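Long-range contacts in NADPH-dependent aldehyde reductase YqhD (Escherichia coli, PDB 4QGS), which reduces a broad range of short-chain aldehydes to alcohols with NADPH, using one zinc ion per subunit: residues A[292-297]-A[348-353]; A[275-280]-A[298-303]. All coordinates share one frame; numbering follows the deposited sequence.

Interaction 1: residues A[292-297]-A[348-353]. With ZN (zinc ion), chain B.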
ATOM      1  N   HIS A 292       3.919  -6.115  -7.582  1.00 14.84           N
ATOM      2  CA  HIS A 292       2.589  -5.507  -7.391  1.00 14.45           C
ATOM      3  C   HIS A 292       2.341  -4.355  -8.360  1.00 15.89           C
ATOM      4  O   HIS A 292       1.350  -4.358  -9.109  1.00 15.41           O
ATOM      5  CB  HIS A 292       2.445  -5.025  -5.942  1.00 15.50           C
ATOM      6  CG  HIS A 292       1.139  -4.336  -5.640  1.00 15.32           C
ATOM      7  ND1 HIS A 292      -0.084  -4.903  -5.908  1.00 17.60           N
ATOM      8  CD2 HIS A 292       0.888  -3.132  -5.069  1.00 18.03           C
ATOM      9  CE1 HIS A 292      -1.045  -4.070  -5.521  1.00 18.14           C
ATOM     10  NE2 HIS A 292      -0.479  -2.991  -5.010  1.00 16.16           N
ATOM     11  N   ALA A 293       3.246  -3.388  -8.378  1.00 15.84           N
ATOM     12  CA  ALA A 293       3.040  -2.188  -9.186  1.00 16.71           C
ATOM     13  C   ALA A 293       3.066  -2.468 -10.683  1.00 15.09           C
ATOM     14  O   ALA A 293       2.385  -1.786 -11.448  1.00 15.48           O
ATOM     15  CB  ALA A 293       4.083  -1.131  -8.843  1.00 17.02           C
ATOM     16  N   GLN A 294       3.857  -3.460 -11.105  1.00 13.99           N
ATOM     17  CA  GLN A 294       3.873  -3.841 -12.520  1.00 13.64           C
ATOM     18  C   GLN A 294       2.500  -4.341 -12.943  1.00 13.99           C
ATOM     19  O   GLN A 294       2.017  -4.008 -14.028  1.00 14.96           O
ATOM     20  CB  GLN A 294       4.941  -4.922 -12.788  1.00 14.62           C
ATOM     21  CG  GLN A 294       6.352  -4.429 -12.568  1.00 17.90           C
ATOM     22  CD  GLN A 294       7.379  -5.563 -12.575  1.00 17.30           C
ATOM     23  OE1 GLN A 294       7.037  -6.737 -12.391  1.00 19.28           O
ATOM     24  NE2 GLN A 294       8.648  -5.208 -12.770  1.00 23.51           N
ATOM     25  N   THR A 295       1.851  -5.117 -12.084  1.00 14.21           N
ATOM     26  CA  THR A 295       0.535  -5.641 -12.453  1.00 13.54           C
ATOM     27  C   THR A 295      -0.486  -4.505 -12.565  1.00 16.21           C
ATOM     28  O   THR A 295      -1.405  -4.570 -13.389  1.00 15.90           O
ATOM     29  CB  THR A 295       0.020  -6.689 -11.454  1.00 13.27           C
ATOM     30  OG1 THR A 295      -0.359  -6.051 -10.224  1.00 15.84           O
ATOM     31  CG2 THR A 295       1.103  -7.763 -11.201  1.00 13.64           C
ATOM     32  N   LEU A 296      -0.326  -3.466 -11.745  1.00 14.37           N
ATOM     33  CA  LEU A 296      -1.242  -2.321 -11.802  1.00 13.29           C
ATOM     34  C   LEU A 296      -1.041  -1.496 -13.068  1.00 14.84           C
ATOM     35  O   LEU A 296      -2.008  -1.008 -13.664  1.00 15.45           O
ATOM     36  CB  LEU A 296      -1.069  -1.417 -10.562  1.00 13.39           C
ATOM     37  CG  LEU A 296      -1.187  -2.099  -9.196  1.00 15.16           C
ATOM     38  CD1 LEU A 296      -0.955  -1.077  -8.051  1.00 14.78           C
ATOM     39  CD2 LEU A 296      -2.519  -2.816  -9.010  1.00 15.14           C
ATOM     40  N   ALA A 297       0.213  -1.316 -13.464  1.00 13.88           N
ATOM     41  CA  ALA A 297       0.535  -0.535 -14.649  1.00 15.18           C
ATOM     42  C   ALA A 297       0.000  -1.228 -15.897  1.00 15.21           C
ATOM     43  O   ALA A 297      -0.407  -0.575 -16.858  1.00 16.70           O
ATOM     44  CB  ALA A 297       2.032  -0.330 -14.759  1.00 14.38           C
ATOM     45  N   LEU A 348       8.637   5.862 -16.076  1.00 17.45           N
ATOM     46  CA  LEU A 348       9.159   5.471 -14.769  1.00 17.85           C
ATOM     47  C   LEU A 348       9.907   4.140 -14.824  1.00 16.69           C
ATOM     48  O   LEU A 348      10.509   3.723 -13.837  1.00 21.12           O
ATOM     49  CB  LEU A 348       8.028   5.364 -13.741  1.00 20.47           C
ATOM     50  CG  LEU A 348       7.354   6.666 -13.314  1.00 17.91           C
ATOM     51  CD1 LEU A 348       6.134   6.328 -12.452  1.00 17.33           C
ATOM     52  CD2 LEU A 348       8.321   7.590 -12.563  1.00 20.30           C
ATOM     53  N   GLY A 349       9.853   3.470 -15.973  1.00 19.27           N
ATOM     54  CA  GLY A 349      10.501   2.175 -16.122  1.00 18.50           C
ATOM     55  C   GLY A 349       9.594   1.005 -15.793  1.00 19.43           C
ATOM     56  O   GLY A 349      10.071  -0.103 -15.543  1.00 22.15           O
ATOM     57  N   VAL A 350       8.280   1.238 -15.804  1.00 15.09           N
ATOM     58  CA  VAL A 350       7.297   0.200 -15.496  1.00 18.55           C
ATOM     59  C   VAL A 350       6.399  -0.079 -16.705  1.00 19.06           C
ATOM     60  O   VAL A 350       5.407   0.613 -16.920  1.00 19.80           O
ATOM     61  CB  VAL A 350       6.387   0.580 -14.294  1.00 16.78           C
ATOM     62  CG1 VAL A 350       5.576  -0.635 -13.849  1.00 19.31           C
ATOM     63  CG2 VAL A 350       7.223   1.132 -13.130  1.00 18.59           C
ATOM     64  N   PRO A 351       6.756  -1.090 -17.508  1.00 18.90           N
ATOM     65  CA  PRO A 351       6.035  -1.427 -18.743  1.00 19.85           C
ATOM     66  C   PRO A 351       4.572  -1.787 -18.524  1.00 18.82           C
ATOM     67  O   PRO A 351       4.208  -2.319 -17.472  1.00 21.02           O
ATOM     68  CB  PRO A 351       6.810  -2.645 -19.280  1.00 18.70           C
ATOM     69  CG  PRO A 351       8.165  -2.498 -18.717  1.00 22.74           C
ATOM     70  CD  PRO A 351       7.979  -1.896 -17.347  1.00 19.37           C
ATOM     71  N   THR A 352       3.741  -1.540 -19.529  1.00 16.79           N
ATOM     72  CA  THR A 352       2.298  -1.659 -19.338  1.00 16.14           C
ATOM     73  C   THR A 352       1.582  -2.714 -20.185  1.00 19.20           C
ATOM     74  O   THR A 352       0.369  -2.723 -20.238  1.00 18.02           O
ATOM     75  CB  THR A 352       1.616  -0.302 -19.601  1.00 20.96           C
ATOM     76  OG1 THR A 352       1.833   0.077 -20.965  1.00 20.91           O
ATOM     77  CG2 THR A 352       2.185   0.782 -18.672  1.00 21.90           C
ATOM     78  N   HIS A 353       2.317  -3.619 -20.832  1.00 19.30           N
ATOM     79  CA  HIS A 353       1.689  -4.723 -21.554  1.00 17.67           C
ATOM     80  C   HIS A 353       2.234  -6.073 -21.080  1.00 17.40           C
ATOM     81  O   HIS A 353       3.407  -6.171 -20.708  1.00 17.09           O
ATOM     82  CB  HIS A 353       1.906  -4.578 -23.074  1.00 18.82           C
ATOM     83  CG  HIS A 353       1.278  -3.350 -23.667  1.00 22.56           C
ATOM     84  ND1 HIS A 353       1.970  -2.171 -23.846  1.00 28.31           N
ATOM     85  CD2 HIS A 353       0.021  -3.118 -24.115  1.00 29.79           C
ATOM     86  CE1 HIS A 353       1.167  -1.266 -24.375  1.00 26.37           C
ATOM     87  NE2 HIS A 353      -0.023  -1.816 -24.551  1.00 29.04           N
TER
HETATM   88 ZN    ZN B 401      -1.406  -1.386  -4.028  1.00 22.30          ZN
HETATM   89  O   HOH W   1       9.642  -2.380 -13.727  1.00 39.73           O
HETATM   90  O   HOH W   2      -2.176  -2.656  -2.550  1.00 26.32           O
HETATM   91  O   HOH W   3       0.013  -1.330  -2.411  1.00 27.91           O
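Ala297 and Val350 meet where the first turns of helix 292-306 pack against the loop that follows helix 330-347, in the helical C-terminal domain of the iron-containing alcohol dehydrogenase family, here a zinc enzyme. The loop leaves its helix through a Schellman motif, with Gly349 at positive phi, and then passes across the start of helix 292-306. Apolar contact comes first. Val350 sends CG1 anti to its backbone N (chi1 -169°), which carries that methyl onto the helix, 3.7 Å from Ala297 CB and against the backbone at Gln294. Phe345 of helix 330-347 also touches Ala297. On the polar side a water bridges the two segments: it accepts from Gln294 NE2 (3.1 Å) and donates to Gly349 O (2.9 Å), while Gln294 OE1 turns back to the backbone N of Asp291. Within the helix, Thr295 OG1 donates to His292 O at 2.7 Å, in the carbonyl plane and on a lone pair, sharing that oxygen with Leu296 N. Metal binding lies on the side remote from the loop. His292 NE2 binds zinc at 2.1 Å, alongside Asp205, His209, His278 and two waters, and Leu296 CD1 sits above one face of the His292 ring, toward its rim. Thr352 directs OG1 to Arg342 and turns its carbon side to the helix. There Ala297 O is buried without a hydrogen-bonding partner, since Pro301, four residues on, has no N-H to give; Thr352 CB lies 3.4 Å from Ala297 O.

Interaction 2: residues A[275-280]-A[298-303]. With ZN (zinc ion), chain B.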
ATOM      1  N   TRP A 275     -11.086  -0.545  -7.104  1.00 16.63           N
ATOM      2  CA  TRP A 275     -10.159  -1.601  -6.667  1.00 20.09           C
ATOM      3  C   TRP A 275     -10.126  -2.796  -7.601  1.00 19.61           C
ATOM      4  O   TRP A 275      -9.430  -3.761  -7.316  1.00 16.28           O
ATOM      5  CB  TRP A 275     -10.451  -2.063  -5.235  1.00 18.15           C
ATOM      6  CG  TRP A 275     -10.280  -0.915  -4.280  1.00 16.19           C
ATOM      7  CD1 TRP A 275     -11.269  -0.256  -3.608  1.00 17.66           C
ATOM      8  CD2 TRP A 275      -9.058  -0.246  -3.960  1.00 15.44           C
ATOM      9  NE1 TRP A 275     -10.729   0.772  -2.862  1.00 20.15           N
ATOM     10  CE2 TRP A 275      -9.372   0.797  -3.065  1.00 18.33           C
ATOM     11  CE3 TRP A 275      -7.718  -0.436  -4.330  1.00 18.23           C
ATOM     12  CZ2 TRP A 275      -8.407   1.646  -2.539  1.00 18.69           C
ATOM     13  CZ3 TRP A 275      -6.762   0.408  -3.812  1.00 16.16           C
ATOM     14  CH2 TRP A 275      -7.110   1.433  -2.917  1.00 20.05           C
ATOM     15  N   ALA A 276     -10.850  -2.722  -8.714  1.00 16.26           N
ATOM     16  CA  ALA A 276     -10.823  -3.833  -9.673  1.00 17.47           C
ATOM     17  C   ALA A 276      -9.440  -3.987 -10.300  1.00 17.94           C
ATOM     18  O   ALA A 276      -9.007  -5.109 -10.592  1.00 16.77           O
ATOM     19  CB  ALA A 276     -11.872  -3.640 -10.754  1.00 18.62           C
ATOM     20  N   THR A 277      -8.751  -2.868 -10.516  1.00 16.19           N
ATOM     21  CA  THR A 277      -7.379  -2.928 -11.053  1.00 16.71           C
ATOM     22  C   THR A 277      -6.472  -3.705 -10.096  1.00 18.27           C
ATOM     23  O   THR A 277      -5.704  -4.580 -10.526  1.00 17.00           O
ATOM     24  CB  THR A 277      -6.808  -1.519 -11.311  1.00 17.71           C
ATOM     25  OG1 THR A 277      -7.521  -0.913 -12.403  1.00 17.27           O
ATOM     26  CG2 THR A 277      -5.297  -1.574 -11.661  1.00 17.30           C
ATOM     27  N   HIS A 278      -6.583  -3.418  -8.800  1.00 16.29           N
ATOM     28  CA  HIS A 278      -5.870  -4.192  -7.787  1.00 15.22           C
ATOM     29  C   HIS A 278      -6.255  -5.679  -7.791  1.00 17.99           C
ATOM     30  O   HIS A 278      -5.373  -6.534  -7.733  1.00 15.72           O
ATOM     31  CB  HIS A 278      -6.083  -3.589  -6.380  1.00 15.96           C
ATOM     32  CG  HIS A 278      -4.999  -2.634  -5.971  1.00 16.11           C
ATOM     33  ND1 HIS A 278      -4.881  -1.366  -6.501  1.00 17.31           N
ATOM     34  CD2 HIS A 278      -3.951  -2.777  -5.118  1.00 17.07           C
ATOM     35  CE1 HIS A 278      -3.818  -0.768  -5.986  1.00 16.69           C
ATOM     36  NE2 HIS A 278      -3.239  -1.603  -5.138  1.00 18.22           N
ATOM     37  N   MET A 279      -7.550  -5.995  -7.865  1.00 15.70           N
ATOM     38  CA  MET A 279      -7.970  -7.391  -7.797  1.00 18.23           C
ATOM     39  C   MET A 279      -7.473  -8.184  -9.006  1.00 15.61           C
ATOM     40  O   MET A 279      -6.996  -9.321  -8.855  1.00 18.06           O
ATOM     41  CB  MET A 279      -9.496  -7.488  -7.681  1.00 17.39           C
ATOM     42  CG  MET A 279     -10.040  -6.869  -6.385  1.00 20.35           C
ATOM     43  SD  MET A 279      -9.313  -7.569  -4.886  1.00 28.17           S
ATOM     44  CE  MET A 279      -8.140  -6.296  -4.449  1.00 29.73           C
ATOM     45  N   LEU A 280      -7.560  -7.582 -10.193  1.00 12.55           N
ATOM     46  CA  LEU A 280      -7.059  -8.229 -11.418  1.00 14.01           C
ATOM     47  C   LEU A 280      -5.544  -8.348 -11.381  1.00 15.13           C
ATOM     48  O   LEU A 280      -4.970  -9.376 -11.745  1.00 16.48           O
ATOM     49  CB  LEU A 280      -7.480  -7.449 -12.667  1.00 17.31           C
ATOM     50  CG  LEU A 280      -8.966  -7.493 -13.066  1.00 23.90           C
ATOM     51  CD1 LEU A 280      -9.178  -6.812 -14.415  1.00 25.00           C
ATOM     52  CD2 LEU A 280      -9.448  -8.911 -13.119  1.00 25.66           C
ATOM     53  N   ILE A 298      -0.005  -2.557 -15.873  1.00 14.42           N
ATOM     54  CA  ILE A 298      -0.568  -3.315 -16.976  1.00 15.74           C
ATOM     55  C   ILE A 298      -2.098  -3.186 -17.021  1.00 17.13           C
ATOM     56  O   ILE A 298      -2.680  -2.851 -18.056  1.00 17.36           O
ATOM     57  CB  ILE A 298      -0.197  -4.822 -16.882  1.00 14.03           C
ATOM     58  CG1 ILE A 298       1.316  -5.034 -17.068  1.00 14.95           C
ATOM     59  CG2 ILE A 298      -0.987  -5.649 -17.904  1.00 15.32           C
ATOM     60  CD1 ILE A 298       1.779  -6.363 -16.554  1.00 16.70           C
ATOM     61  N   VAL A 299      -2.749  -3.453 -15.895  1.00 15.66           N
ATOM     62  CA  VAL A 299      -4.211  -3.544 -15.891  1.00 14.57           C
ATOM     63  C   VAL A 299      -4.907  -2.186 -16.012  1.00 14.48           C
ATOM     64  O   VAL A 299      -5.900  -2.069 -16.740  1.00 16.36           O
ATOM     65  CB  VAL A 299      -4.707  -4.266 -14.631  1.00 13.82           C
ATOM     66  CG1 VAL A 299      -6.237  -4.204 -14.512  1.00 15.90           C
ATOM     67  CG2 VAL A 299      -4.225  -5.728 -14.670  1.00 13.63           C
ATOM     68  N   LEU A 300      -4.411  -1.167 -15.313  1.00 15.99           N
ATOM     69  CA  LEU A 300      -5.151   0.110 -15.243  1.00 14.15           C
ATOM     70  C   LEU A 300      -5.558   0.682 -16.610  1.00 16.28           C
ATOM     71  O   LEU A 300      -6.742   0.984 -16.807  1.00 18.18           O
ATOM     72  CB  LEU A 300      -4.342   1.170 -14.481  1.00 16.04           C
ATOM     73  CG  LEU A 300      -5.144   2.456 -14.219  1.00 15.60           C
ATOM     74  CD1 LEU A 300      -6.190   2.239 -13.144  1.00 18.09           C
ATOM     75  CD2 LEU A 300      -4.191   3.571 -13.827  1.00 17.94           C
ATOM     76  N   PRO A 301      -4.604   0.869 -17.541  1.00 16.86           N
ATOM     77  CA  PRO A 301      -5.053   1.540 -18.765  1.00 16.39           C
ATOM     78  C   PRO A 301      -6.010   0.666 -19.575  1.00 19.65           C
ATOM     79  O   PRO A 301      -6.921   1.205 -20.199  1.00 19.03           O
ATOM     80  CB  PRO A 301      -3.756   1.822 -19.519  1.00 19.29           C
ATOM     81  CG  PRO A 301      -2.758   0.817 -18.974  1.00 21.51           C
ATOM     82  CD  PRO A 301      -3.146   0.614 -17.548  1.00 17.99           C
ATOM     83  N   ALA A 302      -5.826  -0.655 -19.551  1.00 16.57           N
ATOM     84  CA  ALA A 302      -6.766  -1.542 -20.227  1.00 19.61           C
ATOM     85  C   ALA A 302      -8.143  -1.477 -19.569  1.00 18.51           C
ATOM     86  O   ALA A 302      -9.177  -1.466 -20.251  1.00 18.66           O
ATOM     87  CB  ALA A 302      -6.241  -2.985 -20.236  1.00 17.37           C
ATOM     88  N   LEU A 303      -8.161  -1.421 -18.239  1.00 16.05           N
ATOM     89  CA  LEU A 303      -9.427  -1.369 -17.506  1.00 15.94           C
ATOM     90  C   LEU A 303     -10.158  -0.060 -17.787  1.00 17.39           C
ATOM     91  O   LEU A 303     -11.387  -0.047 -17.965  1.00 17.09           O
ATOM     92  CB  LEU A 303      -9.183  -1.549 -15.999  1.00 17.36           C
ATOM     93  CG  LEU A 303     -10.458  -1.635 -15.147  1.00 16.60           C
ATOM     94  CD1 LEU A 303     -10.325  -2.639 -13.995  1.00 18.22           C
ATOM     95  CD2 LEU A 303     -10.835  -0.259 -14.611  1.00 17.00           C
TER
HETATM   96 ZN    ZN B 401      -1.406  -1.386  -4.028  1.00 22.30          ZN
HETATM   97  O   HOH W   2      -2.176  -2.656  -2.550  1.00 26.32           O
HETATM   98  O   HOH W   3       0.013  -1.330  -2.411  1.00 27.91           O
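Thr277 lies against Val299, Leu300 and Leu303 at the heart of an obliquely crossed pair of consecutive helices, 276-288 and 292-306, joined by a short turn. Their short segments run at 131° to one another, with axes 8.9 Å apart at closest approach. The tight part centres on Thr277. Its methyl CG2, anti to the backbone N, faces the backbone of Leu300, whereas OG1 takes the branch beside that N (chi1 -68°) and meets carbon: Leu300 CD1 at 3.5 Å and Leu303 CD1 at 3.7 Å. The same Leu303 CD1 methyl reaches across to Ala276 CB, also at 3.7 Å, and thus spans two neighbouring residues of the facing helix. One turn on, the contacts are a little longer: Leu280 crosses Val299 at about a right angle with CD1 3.9 Å from Val299 CG1, and Leu280 CD1 stands 4.3 Å from Leu303 CD1. Helix 387-396, through Ile393, covers both leucines. The opposite flank of helix 276-288 is different in kind: Trp275 and Met279 are partly exposed and do not touch the second helix, and His278 turns away from it to bind zinc. Trp275, at the N-cap position, lays CZ3 over one face of the His278 ring, 3.7 Å above its plane and offset toward the rim. Glu212 ties the pair together: OE1 accepts from the backbone N of Trp275, and OE2 is hydrogen-bonded to the ring atom ND1 of His278.

How the interactions relate
Helix 292-306 serves both contacts, a case of one helix carrying a zinc ligand and two packing faces: its first turns face the loop in interaction 1, and the turns that follow face helix 276-288 in interaction 2. The centres of the contacts lie 11 Å apart. Each supplies one histidine to the catalytic zinc, and on that shared metal His292 NE2 and His278 NE2 come within 3.1 Å. Leu296 also bridges the two contacts, with CD1 3.5 Å from His278 CE1. Further from the metal, the loop of interaction 1 reaches the second contact, Thr352 C lying 3.9 Å from Ile298 CG1. Both zinc-bound waters belong to the two interactions alike.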